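Long-range contact in endoglucanase (Bacillus akibai, PDB 1UWW), which hydrolyses internal beta-1,4-glucosidic linkages of cellulose, this chain being its family 28 carbohydrate-binding module, specific for non-crystalline cellulose: residues V120-I128 with Y145-N156. Sequence-based numbering, arbitrary orientation.
Sequences VQAPKTYTI and YEVKINVRDITN. With CA (calcium ion), chain E.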
loop_
_atom_site.group_PDB
_atom_site.type_symbol
_atom_site.label_atom_id
_atom_site.label_comp_id
_atom_site.label_asym_id
_atom_site.label_seq_id
_atom_site.Cartn_x
_atom_site.Cartn_y
_atom_site.Cartn_z
ATOM N N VAL A 120 -8.753 -6.194 9.027
ATOM C CA VAL A 120 -7.314 -6.395 9.015
ATOM C C VAL A 120 -6.873 -6.294 7.565
ATOM O O VAL A 120 -7.603 -6.635 6.651
ATOM C CB VAL A 120 -6.872 -7.736 9.641
ATOM C CG1 VAL A 120 -7.301 -7.845 11.093
ATOM C CG2 VAL A 120 -7.351 -8.923 8.842
ATOM N N GLN A 121 -5.662 -5.875 7.343
ATOM C CA GLN A 121 -5.180 -5.616 6.008
ATOM C C GLN A 121 -3.804 -6.218 5.822
ATOM O O GLN A 121 -2.948 -6.114 6.707
ATOM C CB GLN A 121 -5.128 -4.104 5.813
ATOM C CG GLN A 121 -4.831 -3.640 4.420
ATOM C CD GLN A 121 -5.073 -2.153 4.234
ATOM O OE1 GLN A 121 -5.840 -1.544 4.989
ATOM N NE2 GLN A 121 -4.454 -1.584 3.207
ATOM N N ALA A 122 -3.534 -6.844 4.684
ATOM C CA ALA A 122 -2.192 -7.310 4.417
ATOM C C ALA A 122 -1.299 -6.073 4.354
ATOM O O ALA A 122 -1.651 -5.070 3.694
ATOM C CB ALA A 122 -2.125 -8.073 3.133
ATOM N N PRO A 123 -0.183 -6.067 5.080
ATOM C CA PRO A 123 0.608 -4.852 5.159
ATOM C C PRO A 123 1.216 -4.351 3.873
ATOM O O PRO A 123 1.338 -3.146 3.701
ATOM C CB PRO A 123 1.673 -5.192 6.208
ATOM C CG PRO A 123 1.711 -6.588 6.336
ATOM C CD PRO A 123 0.337 -7.111 5.988
ATOM N N LYS A 124 1.564 -5.225 2.944
ATOM C CA LYS A 124 2.259 -4.831 1.723
ATOM C C LYS A 124 1.315 -4.699 0.530
ATOM O O LYS A 124 0.648 -5.642 0.144
ATOM C CB LYS A 124 3.375 -5.816 1.399
ATOM C CG LYS A 124 4.419 -5.873 2.489
ATOM C CD LYS A 124 5.091 -7.240 2.587
ATOM C CE LYS A 124 5.150 -7.727 4.019
ATOM N NZ LYS A 124 4.201 -8.818 4.304
ATOM N N THR A 125 1.277 -3.513 -0.047
ATOM C CA THR A 125 0.548 -3.260 -1.273
ATOM C C THR A 125 1.238 -3.892 -2.488
ATOM O O THR A 125 2.471 -3.858 -2.554
ATOM C CB THR A 125 0.519 -1.760 -1.406
ATOM O OG1 THR A 125 -0.122 -1.216 -0.240
ATOM C CG2 THR A 125 -0.312 -1.322 -2.609
ATOM N N TYR A 126 0.472 -4.471 -3.418
ATOM C CA TYR A 126 0.972 -4.967 -4.698
ATOM C C TYR A 126 0.700 -3.898 -5.750
ATOM O O TYR A 126 -0.446 -3.562 -6.021
ATOM C CB TYR A 126 0.293 -6.292 -5.108
ATOM C CG TYR A 126 0.900 -6.906 -6.344
ATOM C CD1 TYR A 126 0.529 -6.474 -7.605
ATOM C CD2 TYR A 126 1.920 -7.855 -6.240
ATOM C CE1 TYR A 126 1.099 -6.993 -8.739
ATOM C CE2 TYR A 126 2.518 -8.385 -7.377
ATOM C CZ TYR A 126 2.082 -7.941 -8.642
ATOM O OH TYR A 126 2.630 -8.423 -9.812
ATOM N N THR A 127 1.730 -3.401 -6.397
ATOM C CA THR A 127 1.619 -2.248 -7.270
ATOM C C THR A 127 1.968 -2.635 -8.710
ATOM O O THR A 127 3.008 -3.280 -8.958
ATOM C CB THR A 127 2.527 -1.119 -6.749
ATOM O OG1 THR A 127 2.111 -0.736 -5.439
ATOM C CG2 THR A 127 2.440 0.133 -7.635
ATOM N N ILE A 128 1.105 -2.244 -9.641
ATOM C CA ILE A 128 1.336 -2.383 -11.068
ATOM C C ILE A 128 1.617 -1.010 -11.641
ATOM O O ILE A 128 0.814 -0.097 -11.480
ATOM C CB ILE A 128 0.078 -2.960 -11.731
ATOM C CG1 ILE A 128 -0.106 -4.400 -11.246
ATOM C CG2 ILE A 128 0.197 -2.911 -13.251
ATOM C CD1 ILE A 128 -1.305 -5.059 -11.728
ATOM N N TYR A 145 -0.018 -10.541 -14.668
ATOM C CA TYR A 145 0.669 -10.345 -13.397
ATOM C C TYR A 145 0.331 -11.486 -12.447
ATOM O O TYR A 145 -0.806 -11.903 -12.325
ATOM C CB TYR A 145 0.244 -9.017 -12.758
ATOM C CG TYR A 145 0.602 -7.852 -13.600
ATOM C CD1 TYR A 145 -0.261 -7.416 -14.609
ATOM C CD2 TYR A 145 1.839 -7.226 -13.481
ATOM C CE1 TYR A 145 0.067 -6.372 -15.444
ATOM C CE2 TYR A 145 2.179 -6.170 -14.348
ATOM C CZ TYR A 145 1.296 -5.776 -15.298
ATOM O OH TYR A 145 1.646 -4.726 -16.120
ATOM N N GLU A 146 1.348 -11.989 -11.781
ATOM C CA GLU A 146 1.216 -12.986 -10.728
ATOM C C GLU A 146 1.114 -12.271 -9.401
ATOM O O GLU A 146 2.132 -11.953 -8.775
ATOM C CB GLU A 146 2.463 -13.863 -10.755
ATOM C CG GLU A 146 2.557 -14.722 -11.988
ATOM C CD GLU A 146 1.618 -15.886 -11.900
ATOM O OE1 GLU A 146 0.943 -16.018 -10.845
ATOM O OE2 GLU A 146 1.556 -16.682 -12.862
ATOM N N VAL A 147 -0.091 -11.938 -8.987
ATOM C CA VAL A 147 -0.283 -11.193 -7.758
ATOM C C VAL A 147 -0.060 -12.141 -6.577
ATOM O O VAL A 147 -0.608 -13.218 -6.547
ATOM C CB VAL A 147 -1.646 -10.527 -7.725
ATOM C CG1 VAL A 147 -1.869 -9.772 -6.409
ATOM C CG2 VAL A 147 -1.773 -9.597 -8.940
ATOM N N LYS A 148 0.832 -11.754 -5.673
ATOM C CA LYS A 148 1.180 -12.587 -4.519
ATOM C C LYS A 148 1.282 -11.652 -3.325
ATOM O O LYS A 148 2.126 -10.777 -3.321
ATOM C CB LYS A 148 2.504 -13.323 -4.779
ATOM C CG LYS A 148 2.995 -14.239 -3.705
ATOM C CD LYS A 148 4.216 -15.046 -4.202
ATOM C CE LYS A 148 4.677 -16.141 -3.250
ATOM N NZ LYS A 148 5.290 -17.288 -3.990
ATOM N N ILE A 149 0.341 -11.789 -2.389
ATOM C CA ILE A 149 0.242 -10.877 -1.247
ATOM C C ILE A 149 0.440 -11.682 0.039
ATOM O O ILE A 149 -0.249 -12.655 0.280
ATOM C CB ILE A 149 -1.114 -10.133 -1.233
ATOM C CG1 ILE A 149 -1.250 -9.260 -2.514
ATOM C CG2 ILE A 149 -1.248 -9.267 -0.002
ATOM C CD1 ILE A 149 -2.623 -8.757 -2.789
ATOM N N ASN A 150 1.408 -11.254 0.848
ATOM C CA ASN A 150 1.789 -11.953 2.057
ATOM C C ASN A 150 0.759 -11.713 3.157
ATOM O O ASN A 150 0.500 -10.581 3.556
ATOM C CB ASN A 150 3.173 -11.491 2.502
ATOM C CG ASN A 150 3.742 -12.322 3.640
ATOM O OD1 ASN A 150 3.072 -12.582 4.634
ATOM N ND2 ASN A 150 4.995 -12.763 3.480
ATOM N N VAL A 151 0.168 -12.801 3.625
ATOM C CA VAL A 151 -0.748 -12.773 4.766
ATOM C C VAL A 151 -0.164 -13.370 6.059
ATOM O O VAL A 151 -0.752 -13.216 7.124
ATOM C CB VAL A 151 -2.091 -13.463 4.440
ATOM C CG1 VAL A 151 -2.843 -12.687 3.347
ATOM C CG2 VAL A 151 -1.898 -14.916 4.009
ATOM N N ARG A 152 0.962 -14.055 5.942
ATOM C CA ARG A 152 1.732 -14.509 7.103
ATOM C C ARG A 152 2.098 -13.315 7.977
ATOM O O ARG A 152 2.114 -13.421 9.211
ATOM C CB ARG A 152 2.963 -15.265 6.621
ATOM C CG ARG A 152 3.845 -15.840 7.730
ATOM C CD ARG A 152 3.106 -16.642 8.758
ATOM N NE ARG A 152 2.180 -17.610 8.186
ATOM C CZ ARG A 152 1.230 -18.218 8.886
ATOM N NH1 ARG A 152 1.111 -17.975 10.185
ATOM N NH2 ARG A 152 0.370 -19.056 8.331
ATOM N N ASP A 153 2.304 -12.166 7.348
ATOM C CA ASP A 153 2.713 -10.942 8.037
ATOM C C ASP A 153 1.583 -10.189 8.721
ATOM O O ASP A 153 1.837 -9.148 9.352
ATOM C CB ASP A 153 3.499 -10.052 7.071
ATOM C CG ASP A 153 4.886 -10.633 6.754
ATOM O OD1 ASP A 153 5.312 -11.573 7.472
ATOM O OD2 ASP A 153 5.605 -10.253 5.815
ATOM N N ILE A 154 0.354 -10.695 8.680
ATOM C CA ILE A 154 -0.741 -10.103 9.453
ATOM C C ILE A 154 -0.662 -10.646 10.865
ATOM O O ILE A 154 -1.018 -11.786 11.117
ATOM C CB ILE A 154 -2.126 -10.409 8.799
ATOM C CG1 ILE A 154 -2.195 -9.848 7.372
ATOM C CG2 ILE A 154 -3.279 -9.802 9.605
ATOM C CD1 ILE A 154 -3.399 -10.287 6.573
ATOM N N THR A 155 -0.237 -9.806 11.801
ATOM C CA THR A 155 -0.082 -10.247 13.186
ATOM C C THR A 155 -1.358 -10.231 13.980
ATOM O O THR A 155 -1.412 -10.902 15.010
ATOM C CB THR A 155 0.947 -9.415 13.940
ATOM O OG1 THR A 155 0.530 -8.042 13.985
ATOM C CG2 THR A 155 2.296 -9.443 13.222
ATOM N N ASN A 156 -2.386 -9.517 13.527
ATOM C CA ASN A 156 -3.644 -9.445 14.278
ATOM C C ASN A 156 -4.654 -10.500 13.872
ATOM O O ASN A 156 -5.850 -10.379 14.153
ATOM C CB ASN A 156 -4.269 -8.064 14.160
ATOM C CG ASN A 156 -3.860 -7.151 15.287
ATOM O OD1 ASN A 156 -3.781 -7.565 16.456
ATOM N ND2 ASN A 156 -3.620 -5.906 14.952
HETATM CA CA CA E . -0.413 -18.046 -11.647
HETATM O O HOH W 1 1.680 -8.204 3.010
HETATM O O HOH W 2 0.230 -18.297 -13.405
HETATM O O HOH W 3 1.263 -19.951 -11.576
HETATM O O HOH W 4 -1.955 -19.982 -11.903
HETATM O O HOH W 5 -1.330 -17.235 -9.498
#
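V147 lies over one face of the Y126 ring and I128 over one face of Y145, two CH-pi contacts. V147 CA is 4.2 Å from the Y126 ring centroid and 18° off its normal; I128 CD1 is 4.0 Å from the Y145 centroid, while Y126 OH meets the edge of the Y145 ring. Y126 CG stands anti to the residue's own backbone N (chi1 -173°), which carries its ring across to strand 145-150. Aliphatic contacts follow: A122 CB presses on I149 CG2 at a tight 3.5 Å, and I154 CG1 packs on P123 CD at 4.0 Å.

K124, bent at chi3 and chi4, gathers the polar contacts: K124 NZ meets the anti lone pair of D153 OD2, a salt bridge whose modelled 2.5 Å is unusually short and doubtful. One water accepts from K124 N and NZ and donates to N150 O (2.7 Å). D153 N hydrogen-bonds to N150 OD1 at 2.9 Å, an Asx motif.

No backbone hydrogen bond joins the segments; strands 126-128 and 145-150 run nearly antiparallel (155°), axes 8.3 Å apart at closest. They belong to facing sheets of a beta-sandwich: 120-129 edges one beside 104-111, and 142-150 pairs with 88-97, where D92 shares a calcium with E146.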